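Local atomic coordinates of exosome complex component Rrp42 (Archaeoglobus fulgidus, PDB entry 3M7N), a protein that serves as a probably non-catalytic, RNase PH-like subunit of the archaeal RNA-degrading exosome and probably helps to shape the active site of its Rrp41 partner. Residues Asp30-Val35 and Val51-Thr56; Asp55-Val60 and Ala141-Gly146; Val60-Gln65 and Trp133-Asp138; Asn147-Ser152 and Ser186-Ile191. All coordinates share one frame; numbering follows the deposited sequence.

Contact 1 of 4, residues Asp30-Val35 and Val51-Thr56; sequences DEFRKV and VKLGDT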
loop_
_atom_site.group_PDB
_atom_site.type_symbol
_atom_site.label_atom_id
_atom_site.label_comp_id
_atom_site.label_asym_id
_atom_site.label_seq_id
_atom_site.Cartn_x
_atom_site.Cartn_y
_atom_site.Cartn_z
ATOM N N ASP H 30 35.133 4.979 23.985
ATOM C CA ASP H 30 34.645 6.347 23.996
ATOM C C ASP H 30 35.257 7.127 22.840
ATOM O O ASP H 30 35.263 8.369 22.842
ATOM C CB ASP H 30 34.973 6.996 25.323
ATOM C CG ASP H 30 36.471 7.022 25.609
ATOM O OD1 ASP H 30 37.232 6.272 24.959
ATOM O OD2 ASP H 30 36.883 7.828 26.471
ATOM N N GLU H 31 35.728 6.391 21.830
ATOM C CA GLU H 31 36.455 6.984 20.698
ATOM C C GLU H 31 35.681 7.046 19.360
ATOM O O GLU H 31 35.318 6.012 18.796
ATOM C CB GLU H 31 37.778 6.224 20.487
ATOM C CG GLU H 31 38.602 6.740 19.349
ATOM C CD GLU H 31 39.884 5.946 19.146
ATOM O OE1 GLU H 31 40.131 4.995 19.920
ATOM O OE2 GLU H 31 40.634 6.265 18.193
ATOM N N PHE H 32 35.455 8.252 18.848
ATOM C CA PHE H 32 34.883 8.450 17.508
ATOM C C PHE H 32 35.859 8.057 16.401
ATOM O O PHE H 32 37.078 8.126 16.577
ATOM C CB PHE H 32 34.472 9.913 17.309
ATOM C CG PHE H 32 33.052 10.204 17.700
ATOM C CD1 PHE H 32 32.685 10.260 19.039
ATOM C CD2 PHE H 32 32.076 10.428 16.721
ATOM C CE1 PHE H 32 31.364 10.525 19.409
ATOM C CE2 PHE H 32 30.753 10.689 17.075
ATOM C CZ PHE H 32 30.396 10.743 18.434
ATOM N N ARG H 33 35.336 7.643 15.253
ATOM C CA ARG H 33 36.200 7.494 14.084
ATOM C C ARG H 33 36.621 8.874 13.581
ATOM O O ARG H 33 36.142 9.907 14.050
ATOM C CB ARG H 33 35.517 6.749 12.946
ATOM C CG ARG H 33 34.984 5.365 13.262
ATOM C CD ARG H 33 33.494 5.478 13.366
ATOM N NE ARG H 33 32.800 4.777 12.312
ATOM C CZ ARG H 33 31.506 4.914 12.018
ATOM N NH1 ARG H 33 30.998 4.195 11.028
ATOM N NH2 ARG H 33 30.723 5.750 12.683
ATOM N N LYS H 34 37.526 8.877 12.614
ATOM C CA LYS H 34 37.976 10.096 11.993
ATOM C C LYS H 34 36.764 10.828 11.429
ATOM O O LYS H 34 35.920 10.232 10.753
ATOM C CB LYS H 34 38.956 9.734 10.884
ATOM C CG LYS H 34 39.591 10.896 10.132
ATOM C CD LYS H 34 40.671 10.328 9.176
ATOM C CE LYS H 34 41.351 11.394 8.319
ATOM N NZ LYS H 34 40.558 11.742 7.110
ATOM N N VAL H 35 36.680 12.117 11.724
ATOM C CA VAL H 35 35.612 12.956 11.252
ATOM C C VAL H 35 36.166 13.929 10.229
ATOM O O VAL H 35 37.255 14.439 10.383
ATOM C CB VAL H 35 35.041 13.775 12.394
ATOM C CG1 VAL H 35 34.110 14.834 11.862
ATOM C CG2 VAL H 35 34.346 12.873 13.382
ATOM N N VAL H 51 29.723 15.605 5.620
ATOM C CA VAL H 51 30.462 15.020 6.710
ATOM C C VAL H 51 30.833 13.574 6.457
ATOM O O VAL H 51 30.004 12.779 6.027
ATOM C CB VAL H 51 29.653 15.094 8.009
ATOM C CG1 VAL H 51 30.237 14.121 9.072
ATOM C CG2 VAL H 51 29.599 16.520 8.484
ATOM N N LYS H 52 32.083 13.241 6.749
ATOM C CA LYS H 52 32.535 11.856 6.784
ATOM C C LYS H 52 32.874 11.454 8.216
ATOM O O LYS H 52 33.618 12.153 8.923
ATOM C CB LYS H 52 33.755 11.646 5.882
ATOM C CG LYS H 52 33.520 12.057 4.438
ATOM C CD LYS H 52 34.785 11.921 3.611
ATOM C CE LYS H 52 34.463 12.105 2.141
ATOM N NZ LYS H 52 35.695 12.199 1.308
ATOM N N LEU H 53 32.312 10.324 8.618
ATOM C CA LEU H 53 32.452 9.786 9.953
ATOM C C LEU H 53 32.870 8.354 9.749
ATOM O O LEU H 53 32.031 7.497 9.544
ATOM C CB LEU H 53 31.100 9.843 10.679
ATOM C CG LEU H 53 31.026 9.214 12.066
ATOM C CD1 LEU H 53 32.271 9.611 12.816
ATOM C CD2 LEU H 53 29.765 9.620 12.844
ATOM N N GLY H 54 34.168 8.090 9.809
ATOM C CA GLY H 54 34.689 6.828 9.305
ATOM C C GLY H 54 34.302 6.709 7.834
ATOM O O GLY H 54 34.536 7.640 7.059
ATOM N N ASP H 55 33.687 5.595 7.450
ATOM C CA ASP H 55 33.196 5.429 6.076
ATOM C C ASP H 55 31.763 5.923 5.867
ATOM O O ASP H 55 31.278 5.983 4.732
ATOM C CB ASP H 55 33.326 3.981 5.603
ATOM C CG ASP H 55 34.777 3.540 5.470
ATOM O OD1 ASP H 55 35.082 2.382 5.795
ATOM O OD2 ASP H 55 35.620 4.352 5.049
ATOM N N THR H 56 31.100 6.302 6.954
ATOM C CA THR H 56 29.804 6.950 6.856
ATOM C C THR H 56 29.894 8.346 6.218
ATOM O O THR H 56 30.764 9.143 6.568
ATOM C CB THR H 56 29.104 7.001 8.236
ATOM O OG1 THR H 56 28.710 5.680 8.588
ATOM C CG2 THR H 56 27.869 7.894 8.212
HETATM O O HOH W 1 33.322 3.578 9.237
HETATM O O HOH W 2 36.128 9.739 7.719
#

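Contact 2 of 4, residues Asp55-Val60 and Ala141-Gly146; sequences DTQVVV and ALDDDG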
loop_
_atom_site.group_PDB
_atom_site.type_symbol
_atom_site.label_atom_id
_atom_site.label_comp_id
_atom_site.label_asym_id
_atom_site.label_seq_id
_atom_site.Cartn_x
_atom_site.Cartn_y
_atom_site.Cartn_z
ATOM N N ASP H 55 33.687 5.595 7.450
ATOM C CA ASP H 55 33.196 5.429 6.076
ATOM C C ASP H 55 31.763 5.923 5.867
ATOM O O ASP H 55 31.278 5.983 4.732
ATOM C CB ASP H 55 33.326 3.981 5.603
ATOM C CG ASP H 55 34.777 3.540 5.470
ATOM O OD1 ASP H 55 35.082 2.382 5.795
ATOM O OD2 ASP H 55 35.620 4.352 5.049
ATOM N N THR H 56 31.100 6.302 6.954
ATOM C CA THR H 56 29.804 6.950 6.856
ATOM C C THR H 56 29.894 8.346 6.218
ATOM O O THR H 56 30.764 9.143 6.568
ATOM C CB THR H 56 29.104 7.001 8.236
ATOM O OG1 THR H 56 28.710 5.680 8.588
ATOM C CG2 THR H 56 27.869 7.894 8.212
ATOM N N GLN H 57 28.988 8.618 5.271
ATOM C CA GLN H 57 28.942 9.887 4.547
ATOM C C GLN H 57 27.513 10.419 4.456
ATOM O O GLN H 57 26.569 9.683 4.188
ATOM C CB GLN H 57 29.491 9.727 3.123
ATOM C CG GLN H 57 30.821 9.030 3.027
ATOM C CD GLN H 57 31.511 9.269 1.684
ATOM O OE1 GLN H 57 31.708 10.405 1.260
ATOM N NE2 GLN H 57 31.873 8.197 1.018
ATOM N N VAL H 58 27.351 11.712 4.669
ATOM C CA VAL H 58 26.031 12.306 4.579
ATOM C C VAL H 58 26.227 13.739 4.192
ATOM O O VAL H 58 27.241 14.366 4.539
ATOM C CB VAL H 58 25.245 12.218 5.922
ATOM C CG1 VAL H 58 26.072 12.751 7.063
ATOM C CG2 VAL H 58 23.949 12.986 5.822
ATOM N N VAL H 59 25.275 14.264 3.440
ATOM C CA VAL H 59 25.368 15.653 3.052
ATOM C C VAL H 59 24.112 16.337 3.484
ATOM O O VAL H 59 23.029 15.760 3.429
ATOM C CB VAL H 59 25.636 15.843 1.522
ATOM C CG1 VAL H 59 24.617 15.097 0.692
ATOM C CG2 VAL H 59 25.650 17.305 1.174
ATOM N N VAL H 60 24.262 17.567 3.950
ATOM C CA VAL H 60 23.123 18.338 4.356
ATOM C C VAL H 60 23.147 19.628 3.582
ATOM O O VAL H 60 24.202 20.256 3.448
ATOM C CB VAL H 60 23.166 18.639 5.880
ATOM C CG1 VAL H 60 22.116 19.679 6.259
ATOM C CG2 VAL H 60 22.985 17.363 6.681
ATOM N N ALA H 141 21.497 10.950 3.251
ATOM C CA ALA H 141 22.498 9.928 3.483
ATOM C C ALA H 141 23.140 9.516 2.162
ATOM O O ALA H 141 22.447 9.390 1.164
ATOM C CB ALA H 141 21.860 8.739 4.163
ATOM N N LEU H 142 24.457 9.327 2.145
ATOM C CA LEU H 142 25.142 8.819 0.951
ATOM C C LEU H 142 25.656 7.408 1.171
ATOM O O LEU H 142 25.531 6.542 0.290
ATOM C CB LEU H 142 26.293 9.724 0.540
ATOM C CG LEU H 142 25.823 11.143 0.228
ATOM C CD1 LEU H 142 26.979 12.134 0.203
ATOM C CD2 LEU H 142 25.013 11.183 -1.077
ATOM N N ASP H 143 26.212 7.177 2.356
ATOM C CA ASP H 143 26.894 5.927 2.640
ATOM C C ASP H 143 26.677 5.582 4.100
ATOM O O ASP H 143 27.185 6.253 4.991
ATOM C CB ASP H 143 28.385 6.084 2.347
ATOM C CG ASP H 143 29.016 4.829 1.733
ATOM O OD1 ASP H 143 30.238 4.854 1.441
ATOM O OD2 ASP H 143 28.311 3.824 1.542
ATOM N N ASP H 144 25.907 4.541 4.351
ATOM C CA ASP H 144 25.641 4.159 5.716
ATOM C C ASP H 144 26.630 3.141 6.216
ATOM O O ASP H 144 26.464 1.948 5.984
ATOM C CB ASP H 144 24.229 3.590 5.880
ATOM C CG ASP H 144 23.900 3.287 7.335
ATOM O OD1 ASP H 144 22.820 2.746 7.589
ATOM O OD2 ASP H 144 24.728 3.600 8.232
ATOM N N ASP H 145 27.652 3.606 6.924
ATOM C CA ASP H 145 28.519 2.680 7.641
ATOM C C ASP H 145 28.376 2.843 9.166
ATOM O O ASP H 145 29.337 2.666 9.905
ATOM C CB ASP H 145 29.974 2.818 7.201
ATOM C CG ASP H 145 30.770 1.540 7.415
ATOM O OD1 ASP H 145 32.003 1.613 7.653
ATOM O OD2 ASP H 145 30.155 0.454 7.357
ATOM N N GLY H 146 27.170 3.164 9.622
ATOM C CA GLY H 146 26.898 3.308 11.045
ATOM C C GLY H 146 26.829 4.760 11.500
ATOM O O GLY H 146 27.541 5.623 10.983
HETATM O O HOH W 1 33.322 3.578 9.237
HETATM O O HOH W 3 32.704 5.914 2.127
#

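Contact 3 of 4, residues Val60-Gln65 and Trp133-Asp138; sequences VGVKMQ and WIVFVD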
loop_
_atom_site.group_PDB
_atom_site.type_symbol
_atom_site.label_atom_id
_atom_site.label_comp_id
_atom_site.label_asym_id
_atom_site.label_seq_id
_atom_site.Cartn_x
_atom_site.Cartn_y
_atom_site.Cartn_z
ATOM N N VAL H 60 24.262 17.567 3.950
ATOM C CA VAL H 60 23.123 18.338 4.356
ATOM C C VAL H 60 23.147 19.628 3.582
ATOM O O VAL H 60 24.202 20.256 3.448
ATOM C CB VAL H 60 23.166 18.639 5.880
ATOM C CG1 VAL H 60 22.116 19.679 6.259
ATOM C CG2 VAL H 60 22.985 17.363 6.681
ATOM N N GLY H 61 21.988 20.034 3.074
ATOM C CA GLY H 61 21.871 21.329 2.425
ATOM C C GLY H 61 20.810 22.164 3.108
ATOM O O GLY H 61 19.834 21.640 3.646
ATOM N N VAL H 62 21.006 23.472 3.098
ATOM C CA VAL H 62 20.045 24.370 3.698
ATOM C C VAL H 62 19.452 25.271 2.636
ATOM O O VAL H 62 20.168 25.778 1.787
ATOM C CB VAL H 62 20.696 25.255 4.795
ATOM C CG1 VAL H 62 19.654 26.195 5.405
ATOM C CG2 VAL H 62 21.336 24.389 5.868
ATOM N N LYS H 63 18.141 25.468 2.699
ATOM C CA LYS H 63 17.456 26.394 1.812
ATOM C C LYS H 63 16.603 27.369 2.617
ATOM O O LYS H 63 15.926 26.982 3.571
ATOM C CB LYS H 63 16.572 25.641 0.807
ATOM C CG LYS H 63 17.325 24.729 -0.142
ATOM C CD LYS H 63 18.271 25.523 -1.042
ATOM C CE LYS H 63 17.510 26.366 -2.062
ATOM N NZ LYS H 63 18.419 26.883 -3.129
ATOM N N MET H 64 16.627 28.636 2.228
ATOM C CA MET H 64 15.829 29.636 2.913
ATOM C C MET H 64 14.954 30.369 1.919
ATOM O O MET H 64 15.404 30.740 0.835
ATOM C CB MET H 64 16.727 30.640 3.634
ATOM C CG MET H 64 17.590 30.033 4.724
ATOM S SD MET H 64 18.573 31.289 5.556
ATOM C CE MET H 64 17.288 32.112 6.504
ATOM N N GLN H 65 13.699 30.566 2.289
ATOM C CA GLN H 65 12.788 31.358 1.483
ATOM C C GLN H 65 11.812 32.077 2.406
ATOM O O GLN H 65 11.493 31.582 3.484
ATOM C CB GLN H 65 12.061 30.477 0.459
ATOM C CG GLN H 65 11.211 29.380 1.069
ATOM C CD GLN H 65 10.558 28.479 0.028
ATOM O OE1 GLN H 65 11.220 27.960 -0.879
ATOM N NE2 GLN H 65 9.250 28.285 0.161
ATOM N N TRP H 133 11.523 34.357 7.536
ATOM C CA TRP H 133 12.371 33.389 6.857
ATOM C C TRP H 133 12.056 31.968 7.288
ATOM O O TRP H 133 11.776 31.702 8.457
ATOM C CB TRP H 133 13.837 33.670 7.115
ATOM C CG TRP H 133 14.375 34.783 6.305
ATOM C CD1 TRP H 133 14.718 36.021 6.748
ATOM C CD2 TRP H 133 14.657 34.765 4.902
ATOM N NE1 TRP H 133 15.194 36.780 5.710
ATOM C CE2 TRP H 133 15.167 36.032 4.561
ATOM C CE3 TRP H 133 14.529 33.798 3.897
ATOM C CZ2 TRP H 133 15.545 36.365 3.264
ATOM C CZ3 TRP H 133 14.911 34.130 2.604
ATOM C CH2 TRP H 133 15.413 35.401 2.302
ATOM N N ILE H 134 12.093 31.056 6.328
ATOM C CA ILE H 134 11.927 29.645 6.614
ATOM C C ILE H 134 13.201 28.911 6.249
ATOM O O ILE H 134 13.681 29.027 5.132
ATOM C CB ILE H 134 10.772 29.073 5.811
ATOM C CG1 ILE H 134 9.483 29.801 6.196
ATOM C CG2 ILE H 134 10.676 27.572 6.042
ATOM C CD1 ILE H 134 8.327 29.473 5.315
ATOM N N VAL H 135 13.765 28.179 7.200
ATOM C CA VAL H 135 15.014 27.454 6.966
ATOM C C VAL H 135 14.752 25.957 6.785
ATOM O O VAL H 135 14.328 25.284 7.723
ATOM C CB VAL H 135 15.984 27.677 8.130
ATOM C CG1 VAL H 135 17.320 27.060 7.829
ATOM C CG2 VAL H 135 16.123 29.172 8.406
ATOM N N PHE H 136 14.979 25.451 5.573
ATOM C CA PHE H 136 14.843 24.027 5.291
ATOM C C PHE H 136 16.162 23.336 5.481
ATOM O O PHE H 136 17.139 23.648 4.792
ATOM C CB PHE H 136 14.350 23.776 3.859
ATOM C CG PHE H 136 12.899 24.136 3.643
ATOM C CD1 PHE H 136 12.547 25.315 3.008
ATOM C CD2 PHE H 136 11.892 23.300 4.082
ATOM C CE1 PHE H 136 11.220 25.647 2.817
ATOM C CE2 PHE H 136 10.559 23.629 3.881
ATOM C CZ PHE H 136 10.228 24.799 3.259
ATOM N N VAL H 137 16.195 22.405 6.429
ATOM C CA VAL H 137 17.386 21.600 6.656
ATOM C C VAL H 137 17.117 20.219 6.090
ATOM O O VAL H 137 16.274 19.467 6.598
ATOM C CB VAL H 137 17.800 21.513 8.162
ATOM C CG1 VAL H 137 19.010 20.593 8.322
ATOM C CG2 VAL H 137 18.131 22.880 8.725
ATOM N N ASP H 138 17.807 19.884 5.010
ATOM C CA ASP H 138 17.517 18.622 4.340
ATOM C C ASP H 138 18.715 17.704 4.387
ATOM O O ASP H 138 19.789 18.030 3.886
ATOM C CB ASP H 138 16.980 18.850 2.921
ATOM C CG ASP H 138 15.546 19.401 2.921
ATOM O OD1 ASP H 138 15.349 20.575 2.560
ATOM O OD2 ASP H 138 14.612 18.662 3.285
HETATM O O HOH W 4 17.386 22.181 1.972
#

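Contact 4 of 4, residues Asn147-Ser152 and Ser186-Ile191; sequences NLLDAS and SVTSLI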
loop_
_atom_site.group_PDB
_atom_site.type_symbol
_atom_site.label_atom_id
_atom_site.label_comp_id
_atom_site.label_asym_id
_atom_site.label_seq_id
_atom_site.Cartn_x
_atom_site.Cartn_y
_atom_site.Cartn_z
ATOM N N ASN H 147 25.950 5.025 12.462
ATOM C CA ASN H 147 25.834 6.331 13.115
ATOM C C ASN H 147 25.630 7.529 12.181
ATOM O O ASN H 147 26.264 8.579 12.346
ATOM C CB ASN H 147 27.045 6.538 14.018
ATOM C CG ASN H 147 26.827 7.587 15.077
ATOM O OD1 ASN H 147 27.751 7.906 15.815
ATOM N ND2 ASN H 147 25.626 8.140 15.155
ATOM N N LEU H 148 24.749 7.359 11.199
ATOM C CA LEU H 148 24.278 8.457 10.359
ATOM C C LEU H 148 23.727 9.576 11.227
ATOM O O LEU H 148 23.770 10.754 10.866
ATOM C CB LEU H 148 23.178 7.960 9.403
ATOM C CG LEU H 148 23.695 7.417 8.068
ATOM C CD1 LEU H 148 22.617 6.693 7.317
ATOM C CD2 LEU H 148 24.222 8.551 7.260
ATOM N N LEU H 149 23.178 9.193 12.370
ATOM C CA LEU H 149 22.641 10.173 13.295
ATOM C C LEU H 149 23.678 11.259 13.701
ATOM O O LEU H 149 23.477 12.447 13.437
ATOM C CB LEU H 149 22.077 9.448 14.512
ATOM C CG LEU H 149 21.494 10.308 15.616
ATOM C CD1 LEU H 149 20.513 11.309 15.042
ATOM C CD2 LEU H 149 20.836 9.398 16.648
ATOM N N ASP H 150 24.794 10.867 14.318
ATOM C CA ASP H 150 25.777 11.885 14.721
ATOM C C ASP H 150 26.384 12.589 13.504
ATOM O O ASP H 150 26.524 13.806 13.497
ATOM C CB ASP H 150 26.877 11.300 15.619
ATOM C CG ASP H 150 26.336 10.783 16.951
ATOM O OD1 ASP H 150 27.031 9.964 17.596
ATOM O OD2 ASP H 150 25.224 11.187 17.348
ATOM N N ALA H 151 26.729 11.822 12.474
ATOM C CA ALA H 151 27.179 12.416 11.205
ATOM C C ALA H 151 26.225 13.515 10.722
ATOM O O ALA H 151 26.662 14.611 10.340
ATOM C CB ALA H 151 27.350 11.340 10.125
ATOM N N SER H 152 24.926 13.246 10.782
ATOM C CA SER H 152 23.934 14.217 10.291
ATOM C C SER H 152 23.863 15.461 11.153
ATOM O O SER H 152 23.781 16.591 10.649
ATOM C CB SER H 152 22.534 13.589 10.174
ATOM O OG SER H 152 22.550 12.459 9.311
ATOM N N SER H 186 25.776 15.880 18.899
ATOM C CA SER H 186 25.149 14.691 19.451
ATOM C C SER H 186 26.126 13.537 19.487
ATOM O O SER H 186 26.940 13.373 18.579
ATOM C CB SER H 186 23.902 14.294 18.633
ATOM O OG SER H 186 24.272 13.597 17.443
ATOM N N VAL H 187 26.044 12.741 20.548
ATOM C CA VAL H 187 26.904 11.578 20.732
ATOM C C VAL H 187 26.055 10.345 20.960
ATOM O O VAL H 187 25.280 10.270 21.917
ATOM C CB VAL H 187 27.851 11.737 21.954
ATOM C CG1 VAL H 187 28.657 10.449 22.188
ATOM C CG2 VAL H 187 28.769 12.938 21.770
ATOM N N THR H 188 26.251 9.349 20.110
ATOM C CA THR H 188 25.384 8.189 20.086
ATOM C C THR H 188 26.155 6.940 20.412
ATOM O O THR H 188 27.182 6.655 19.799
ATOM C CB THR H 188 24.709 8.031 18.683
ATOM O OG1 THR H 188 23.825 9.136 18.467
ATOM C CG2 THR H 188 23.952 6.712 18.579
ATOM N N SER H 189 25.645 6.173 21.371
ATOM C CA SER H 189 26.314 4.943 21.731
ATOM C C SER H 189 25.451 3.703 21.510
ATOM O O SER H 189 24.239 3.705 21.745
ATOM C CB SER H 189 26.814 5.007 23.188
ATOM O OG SER H 189 27.661 6.121 23.388
ATOM N N LEU H 190 26.099 2.645 21.052
ATOM C CA LEU H 190 25.493 1.336 21.020
ATOM C C LEU H 190 25.537 0.758 22.453
ATOM O O LEU H 190 26.606 0.706 23.078
ATOM C CB LEU H 190 26.303 0.463 20.061
ATOM C CG LEU H 190 25.731 -0.780 19.392
ATOM C CD1 LEU H 190 26.820 -1.840 19.251
ATOM C CD2 LEU H 190 24.556 -1.311 20.137
ATOM N N ILE H 191 24.397 0.323 22.984
ATOM C CA ILE H 191 24.401 -0.307 24.302
ATOM C C ILE H 191 24.316 -1.825 24.172
ATOM O O ILE H 191 23.342 -2.353 23.656
ATOM C CB ILE H 191 23.235 0.186 25.188
ATOM C CG1 ILE H 191 23.135 1.717 25.160
ATOM C CG2 ILE H 191 23.388 -0.331 26.600
ATOM C CD1 ILE H 191 24.391 2.441 25.636
HETATM O O HOH W 5 27.132 15.058 16.483
#

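Contact 1 of 4, residues Asp30-Val35 and Val51-Thr56
The type II' turn from L53 to T56, which links strand 47-53 to strand 56-67, meets the chain leading into strand 35-39 through R33, K34 and V35. G54 N donates to K34 O at 2.9 Å, almost straight at the hydrogen (172°) and close to the direction in which the carbonyl points. Water 2 gives a proton to that same oxygen and another to G54 O, tying the turn to the incoming chain a second time. G54 has a positive phi of 58°, which suits glycine, and its lack of a side chain lets R33 lie against its backbone.

Here edge strand 35-39 begins alongside the last residues of strand 47-53, at one margin of the sheet of the RNase PH fold: V35 and L53 form an antiparallel non-hydrogen-bonded pair, and V35 CA approaches K52 O to 3.2 Å. On the side of the sheet that carries both residues, L53 CD1 packs on V35 CG2 at 3.9 Å. The same methyl meets the edge of the F32 ring, near its plane, at CD2 (4.0 Å). R33 starts with CG beside its own backbone N (chi1 -57°), then bends twice, bringing its guanidinium over the turn so that L53 O sits above the centre of one face, 3.6 Å from R33 CZ. NH2 of R33 presses on L53 CG at 3.5 Å while forming a salt bridge with D199; NH1 donates to water 1, which also accepts from D55 N. F32 and V35 further pack against L252 of helix 235-253.

Contact 2 of 4, residues Asp55-Val60 and Ala141-Gly146
With its OG1 turned beside its own backbone N (chi1 -70°), T56 presents the hydroxyl to the loop, and CG2, opposite that nitrogen, also lies near G146 O. The hydroxyl donates to G146 O at 2.7 Å, slightly tilted from the carbonyl plane. It also accepts a weak, bent bond from D145 N (2.9 Å, 127°). A valine at this position would probably leave G146 O and the D145 amide without these partners and let the loop shift away from the strand. The loop holds its own shape through an Asx turn, in which D144 OD2 accepts from G146 N at 2.8 Å.

Next along strand 56-67 comes a classic beta bulge, the point at which the chain leaving strand 131-141 turns a corner. Q57 O takes two amides from the same face of its plane, L142 N at 3.0 Å and D143 N at 3.1 Å. In return Q57 N reaches a lone pair of D143 O. The side chains of Q57 and D143 run alongside each other, and water 3 joins Q57 NE2, D143 OD1 and D55 O. L142 CD1 extends the contact to V59 CG1 at 3.8 Å.

The carboxylates of D55 and D145 lie side by side, their planes 26° apart and their OD1 atoms separated by 3.7 Å. Their repulsion is probably relieved by K37 of the neighbouring Rrp41 subunit, which forms a salt bridge with both OD1 atoms. R38 of that subunit pairs with D145 OD2, while D143 OD1 and OD2 accept from the backbone N atoms of its K37 and R38.

Contact 3 of 4, residues Val60-Gln65 and Trp133-Asp138
K63 O receives the shortest bond between the two strands, from F136 N at 2.7 Å, nearly straight at 172°, while V135 CA offers it a further C-H contact. K63 N answers to F136 O, and matching two-way pairs join G61 with D138 and Q65 with I134. Between them lie the non-hydrogen-bonded pairs V62-V137 and M64-V135, where M64 CA comes within 3.1 Å of I134 O.

This antiparallel pairing forms the middle of the mixed sheet in the RNase PH fold. On one face, V62 CG1 packs tightly on V135 CG1 (3.5 Å), and V60 CG1 meets V137 CG1. M64 bends at its last torsion (chi3 73°), bringing CE against V135 CG2 at 3.7 Å and W133 CB at 3.8 Å. The W133 ring reaches back across the strand end: CE3 lies 3.5 Å from Q65 C, and Q65 N stands at the ring edge, in its plane. A serine in place of W133 would probably open a gap beside the Q65 backbone, where the indole had packed, and leave M64 CE less firmly held. On the other face, the Q65 amide stands almost perpendicular to the F136 ring (82°), with its CD 4.0 Å from F136 CE1 at the ring edge. I134 CG2 lies over one side of that ring, toward the rim.

On this face, too, K63 NZ forms a salt bridge with E46 of its own chain and donates to the carbonyls of V86 and E87 of the neighbouring Rrp41 subunit, whose R89 forms a salt bridge with D138. Helix 148-161 packs on the valine face through A155, A159 and L160, and strand 78-84 flanks strand 131-141.

Contact 4 of 4, residues Asn147-Ser152 and Ser186-Ile191
S186 begins the join between the two halves of the RNase PH fold, where strand 185-192 of the C-terminal RNase PH domain family meets D150 in the first turn of helix 148-161. Its OG, lying between the backbone N and the carbonyl carbon (chi1 80°), donates to D150 OD2 at 2.6 Å, from the anti side and out of the carboxylate plane. Water 5 bridges the backbones beside it, giving protons to S186 O (2.7 Å) and, at longer range, D150 O. V187 points away from the helix start and touches S245 of helix 235-253. T188 then comes back to the carboxylate with two groups: its N makes a weak, bent bond to D150 OD1 at 2.7 Å, and its hydroxyl donates to D150 OD2, also at 2.7 Å. The two hydroxyls of S186 and T188 reach OD2 from opposite faces of the carboxylate plane. This buried carboxylate thus takes three bonds from the strand, one of them weak; the helix start would probably favour a negative charge, although S186 O, a second acceptor, lies 3.0 Å from D150 OD2. T188 OG1 is also hydrogen-bonded to T213 OG1 of the adjoining strand 211-216. L149 crosses T188 at about a right angle, its CD2 resting 3.5 Å from T188 OG1.

How the contacts relate
Contacts 1, 2 and 3 follow one sheet: strand 35-39 pairs with 47-53, which pairs with 56-67, which pairs with 131-141. Contacts 1 and 2 have centres about 10 Å apart and share D55, T56 and water 1. Contact 3 continues along strand 56-67 from V60, its centre about 20 Å from that of contact 2; along the chain, its two segments fall between those of contact 2. Contact 4 follows all three, its centre about 10 Å from contact 1 and 12 Å from contact 2. Its helix packs on V58 and L53, connecting the sheet to strand 185-192, while contacts 2 and 3 turn charged residues toward Rrp41, consistent with a role in structuring that subunit.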